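Local coordinates for glycoside hydrolase family 61 (Trichoderma reesei QM6a, PDB 5O2X), which is a copper-dependent lytic polysaccharide monooxygenase of family AA9 that probably cleaves cellulose chains oxidatively, at residues N5-Y17 with S236-P248. Numbering follows the deposited sequence. Where two conformers were deposited one is given.
Sequences NDIVINGVWYQAY and SSAATATASATVP. With MAN (alpha-D-mannopyranose), chain N; MAN (alpha-D-mannopyranose), chain P; MAN (alpha-D-mannopyranose), chain R; MAN (alpha-D-mannopyranose), chain O.
A parallel edge strand formed by the O-mannosylated C-terminal extension pairs Ala-241 to Ala-243 with the hairpin strand 12-15, Val-12 lying beside Ala-241 and Trp-13 beside Thr-242. Trp-13 makes two of the backbone bonds: its N donates to Ala-241 O at 2.9 Å, almost straight (176°), and its O accepts from Ala-243 N. Just ahead of the strand, Gly-11 O is gripped by two amides, Thr-240 N at 2.8 Å, in the carbonyl plane, and more loosely Ala-241 N. A water then links Ala-243 O to Gln-15 N.

Ala-243 CB sits in the corner formed by Val-12 CG1 (3.5 Å) and the Tyr-14 ring, which it meets obliquely near CE2. With CG1 opposite the backbone N (chi1 176°), Val-12 directs that methyl at the alanine. On the other face of the sheet, Ala-239 CB rests 3.7 Å from Trp-13 CB and also touches Val-8 CG1.

The pairing adds a fifth, outermost strand to the sheet 139-143, 74-80, 3-9, 12-15, so that the region predicted to be a linker is built into the catalytic domain of this AA9 enzyme. Mannoses on the extension reach across to the hairpin. The sugar on Thr-242 lies over one face of the Trp-13 indole, its O4 3.3 Å above the ring plane, while Asp-6 CB lies against the opposite face. The Ser-237 mannose reaches the type I' turn from Ile-9 to Val-12, where its O3 accepts from Gly-11 N (2.9 Å); the Thr-240 mannose gives O3 and O4 to Asn-10 O. Gly-11, with a positive phi (88°) in the turn, lies against this second sugar. Farther along, the mannose on Thr-246 places O2 2.7 Å from Tyr-14 OH in a hydrogen bond at the edge of the ring, and Thr-246 itself bonds through its backbone to His-66.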
# COMPACT_ATOMS: atom_id res chain seq x y z
N ASN A 5 2.05 0.33 11.39
CA ASN A 5 1.87 -0.23 12.74
C ASN A 5 0.56 -0.99 12.87
O ASN A 5 0.48 -1.98 13.62
CB ASN A 5 1.86 0.91 13.80
CG ASN A 5 1.77 0.38 15.21
OD1 ASN A 5 2.72 -0.24 15.73
ND2 ASN A 5 0.61 0.59 15.87
N ASP A 6 -0.51 -0.47 12.25
CA ASP A 6 -1.86 -0.98 12.40
C ASP A 6 -2.67 -0.51 11.22
O ASP A 6 -2.32 0.48 10.56
CB ASP A 6 -2.48 -0.56 13.73
CG ASP A 6 -2.61 0.92 13.87
OD1 ASP A 6 -3.69 1.45 13.39
OD2 ASP A 6 -1.73 1.61 14.38
N ILE A 7 -3.77 -1.23 10.99
CA ILE A 7 -4.82 -0.75 10.07
C ILE A 7 -6.13 -0.72 10.85
O ILE A 7 -6.31 -1.50 11.79
CB ILE A 7 -4.91 -1.57 8.77
CG1 ILE A 7 -5.40 -2.99 9.00
CG2 ILE A 7 -3.57 -1.54 8.05
CD1 ILE A 7 -5.60 -3.78 7.72
N VAL A 8 -7.01 0.21 10.48
CA VAL A 8 -8.28 0.38 11.20
C VAL A 8 -9.39 0.34 10.17
O VAL A 8 -9.45 1.20 9.28
CB VAL A 8 -8.32 1.65 12.03
CG1 VAL A 8 -9.59 1.74 12.83
CG2 VAL A 8 -7.08 1.76 12.93
N ILE A 9 -10.24 -0.68 10.26
CA ILE A 9 -11.24 -0.97 9.21
C ILE A 9 -12.61 -0.65 9.80
O ILE A 9 -13.06 -1.36 10.73
CB ILE A 9 -11.16 -2.43 8.77
CG1 ILE A 9 -9.72 -2.80 8.37
CG2 ILE A 9 -12.19 -2.69 7.66
CD1 ILE A 9 -9.55 -4.20 7.84
N ASN A 10 -13.22 0.44 9.36
CA ASN A 10 -14.48 0.86 10.02
C ASN A 10 -14.42 0.84 11.50
O ASN A 10 -15.33 0.36 12.17
CB ASN A 10 -15.69 0.04 9.65
CG ASN A 10 -16.03 0.15 8.25
OD1 ASN A 10 -15.45 0.91 7.47
ND2 ASN A 10 -17.06 -0.59 7.90
N GLY A 11 -13.33 1.39 12.02
CA GLY A 11 -13.19 1.48 13.45
C GLY A 11 -12.58 0.30 14.20
O GLY A 11 -12.39 0.36 15.42
N VAL A 12 -12.29 -0.78 13.47
CA VAL A 12 -11.76 -2.01 14.07
C VAL A 12 -10.26 -2.06 13.79
O VAL A 12 -9.83 -2.13 12.64
CB VAL A 12 -12.48 -3.24 13.51
CG1 VAL A 12 -11.86 -4.51 14.06
CG2 VAL A 12 -13.96 -3.20 13.76
N TRP A 13 -9.48 -2.01 14.86
CA TRP A 13 -8.04 -1.97 14.80
C TRP A 13 -7.47 -3.41 14.67
O TRP A 13 -7.84 -4.29 15.45
CB TRP A 13 -7.54 -1.36 16.12
CG TRP A 13 -6.08 -1.02 16.26
CD1 TRP A 13 -5.55 0.22 16.18
CD2 TRP A 13 -5.01 -1.89 16.66
NE1 TRP A 13 -4.21 0.18 16.48
CE2 TRP A 13 -3.85 -1.09 16.83
CE3 TRP A 13 -4.92 -3.24 16.97
CZ2 TRP A 13 -2.60 -1.64 17.25
CZ3 TRP A 13 -3.69 -3.75 17.42
CH2 TRP A 13 -2.60 -2.96 17.55
N TYR A 14 -6.53 -3.55 13.74
CA TYR A 14 -5.73 -4.76 13.57
C TYR A 14 -4.26 -4.43 13.69
O TYR A 14 -3.77 -3.50 13.04
CB TYR A 14 -5.94 -5.39 12.18
CG TYR A 14 -7.32 -5.95 11.95
CD1 TYR A 14 -8.36 -5.13 11.59
CD2 TYR A 14 -7.56 -7.31 12.10
CE1 TYR A 14 -9.65 -5.65 11.37
CE2 TYR A 14 -8.82 -7.84 11.92
CZ TYR A 14 -9.87 -7.00 11.55
OH TYR A 14 -11.11 -7.55 11.36
N GLN A 15 -3.55 -5.25 14.45
CA GLN A 15 -2.10 -5.15 14.52
C GLN A 15 -1.51 -5.47 13.15
O GLN A 15 -1.82 -6.50 12.56
CB GLN A 15 -1.59 -6.13 15.55
CG GLN A 15 -0.11 -6.02 15.89
CD GLN A 15 0.31 -7.00 16.99
OE1 GLN A 15 -0.30 -8.04 17.19
NE2 GLN A 15 1.39 -6.66 17.66
N ALA A 16 -0.63 -4.61 12.65
CA ALA A 16 0.06 -4.90 11.41
C ALA A 16 1.34 -5.71 11.68
O ALA A 16 1.71 -5.93 12.83
CB ALA A 16 0.40 -3.60 10.68
N TYR A 17 1.99 -6.15 10.62
CA TYR A 17 3.34 -6.70 10.81
C TYR A 17 4.28 -5.59 11.22
O TYR A 17 4.28 -4.53 10.60
CB TYR A 17 3.83 -7.37 9.53
CG TYR A 17 5.16 -8.04 9.74
CD1 TYR A 17 5.22 -9.22 10.46
CD2 TYR A 17 6.37 -7.49 9.30
CE1 TYR A 17 6.43 -9.84 10.73
CE2 TYR A 17 7.59 -8.10 9.58
CZ TYR A 17 7.61 -9.25 10.32
OH TYR A 17 8.82 -9.83 10.61
N SER A 236 -7.98 11.29 9.70
CA SER A 236 -7.76 10.20 10.64
C SER A 236 -8.98 10.00 11.51
O SER A 236 -9.70 10.94 11.82
CB SER A 236 -6.56 10.57 11.49
OG SER A 236 -6.31 9.45 12.35
N SER A 237 -9.20 8.77 11.93
CA SER A 237 -10.21 8.49 12.95
C SER A 237 -9.66 7.41 13.86
O SER A 237 -8.79 6.62 13.49
CB SER A 237 -11.54 8.08 12.35
OG SER A 237 -11.43 6.79 11.84
N ALA A 238 -10.17 7.43 15.09
CA ALA A 238 -9.73 6.51 16.12
C ALA A 238 -10.42 5.16 15.96
O ALA A 238 -11.56 5.08 15.50
CB ALA A 238 -10.05 7.09 17.50
N ALA A 239 -9.76 4.10 16.39
CA ALA A 239 -10.42 2.84 16.53
C ALA A 239 -11.34 2.85 17.73
O ALA A 239 -11.10 3.56 18.72
CB ALA A 239 -9.40 1.73 16.72
N THR A 240 -12.38 2.05 17.65
CA THR A 240 -13.29 1.86 18.75
C THR A 240 -13.35 0.40 19.23
O THR A 240 -14.08 0.12 20.19
CB THR A 240 -14.69 2.37 18.39
OG1 THR A 240 -15.19 1.49 17.40
CG2 THR A 240 -14.66 3.78 17.83
N ALA A 241 -12.59 -0.50 18.58
CA ALA A 241 -12.52 -1.90 18.98
C ALA A 241 -11.29 -2.47 18.30
O ALA A 241 -10.73 -1.85 17.42
CB ALA A 241 -13.77 -2.62 18.56
N THR A 242 -10.93 -3.67 18.74
CA THR A 242 -9.76 -4.38 18.22
C THR A 242 -10.17 -5.78 17.81
O THR A 242 -11.08 -6.37 18.41
CB THR A 242 -8.69 -4.40 19.29
OG1 THR A 242 -8.28 -3.04 19.53
CG2 THR A 242 -7.54 -5.27 18.98
N ALA A 243 -9.52 -6.26 16.77
CA ALA A 243 -9.71 -7.63 16.31
C ALA A 243 -8.37 -8.23 16.00
O ALA A 243 -7.36 -7.55 15.88
CB ALA A 243 -10.60 -7.64 15.07
N SER A 244 -8.35 -9.54 15.81
CA SER A 244 -7.18 -10.28 15.43
C SER A 244 -7.35 -10.85 14.05
O SER A 244 -8.46 -11.11 13.58
CB SER A 244 -6.96 -11.42 16.40
OG SER A 244 -6.70 -10.89 17.67
N ALA A 245 -6.22 -11.07 13.40
CA ALA A 245 -6.22 -11.72 12.10
C ALA A 245 -6.87 -13.11 12.21
O ALA A 245 -6.49 -13.90 13.08
CB ALA A 245 -4.78 -11.90 11.61
N THR A 246 -7.83 -13.38 11.33
CA THR A 246 -8.58 -14.63 11.35
C THR A 246 -7.82 -15.66 10.53
O THR A 246 -7.45 -15.40 9.38
CB THR A 246 -9.96 -14.42 10.73
OG1 THR A 246 -10.58 -13.34 11.42
CG2 THR A 246 -10.80 -15.69 10.84
N VAL A 247 -7.59 -16.84 11.13
CA VAL A 247 -6.86 -17.89 10.46
C VAL A 247 -7.85 -18.77 9.69
O VAL A 247 -8.95 -19.00 10.16
CB VAL A 247 -5.99 -18.71 11.40
CG1 VAL A 247 -4.99 -17.81 12.08
CG2 VAL A 247 -6.82 -19.51 12.33
N PRO A 248 -7.49 -19.23 8.52
CA PRO A 248 -8.27 -20.27 7.89
C PRO A 248 -8.33 -21.54 8.78
O PRO A 248 -7.28 -21.88 9.36
CB PRO A 248 -7.49 -20.62 6.64
CG PRO A 248 -6.55 -19.56 6.42
CD PRO A 248 -6.32 -18.86 7.72
OXT PRO A 248 -9.29 -22.24 8.96
C1 MAN N . -12.65 6.33 11.23
C2 MAN N . -12.65 4.81 11.23
C3 MAN N . -11.59 4.29 10.23
C4 MAN N . -11.85 4.89 8.87
C5 MAN N . -11.82 6.41 9.00
C6 MAN N . -12.15 7.11 7.71
O2 MAN N . -13.91 4.30 10.87
O3 MAN N . -11.62 2.87 10.22
O4 MAN N . -10.85 4.43 7.97
O5 MAN N . -12.78 6.86 9.93
O6 MAN N . -13.39 6.60 7.15
C1 MAN P . -8.09 -2.61 20.86
C2 MAN P . -8.53 -1.18 21.06
C3 MAN P . -7.59 -0.35 20.17
C4 MAN P . -6.12 -0.64 20.43
C5 MAN P . -5.83 -2.10 20.31
C6 MAN P . -4.39 -2.43 20.66
O2 MAN P . -8.42 -0.90 22.46
O3 MAN P . -7.80 1.00 20.48
O4 MAN P . -5.23 0.13 19.66
O5 MAN P . -6.72 -2.75 21.20
O6 MAN P . -4.30 -3.85 20.88
C1 MAN R . -11.18 -12.34 10.63
C2 MAN R . -11.35 -11.12 11.49
C3 MAN R . -12.39 -11.34 12.57
C4 MAN R . -13.68 -11.91 11.97
C5 MAN R . -13.41 -13.12 11.08
C6 MAN R . -14.67 -13.56 10.35
O2 MAN R . -11.75 -10.05 10.61
O3 MAN R . -12.64 -10.13 13.26
O4 MAN R . -14.55 -12.31 13.02
O5 MAN R . -12.42 -12.81 10.09
O6 MAN R . -14.42 -14.72 9.58
C1 MAN O . -16.52 1.03 17.69
C2 MAN O . -16.78 -0.15 16.76
C3 MAN O . -16.69 0.36 15.32
C4 MAN O . -17.66 1.54 15.08
C5 MAN O . -17.47 2.63 16.12
C6 MAN O . -18.51 3.73 16.06
O2 MAN O . -18.07 -0.72 17.04
O3 MAN O . -16.93 -0.70 14.41
O4 MAN O . -17.41 2.11 13.78
O5 MAN O . -17.49 2.03 17.43
O6 MAN O . -19.70 3.20 16.63
O HOH W 1 -4.72 -7.22 16.29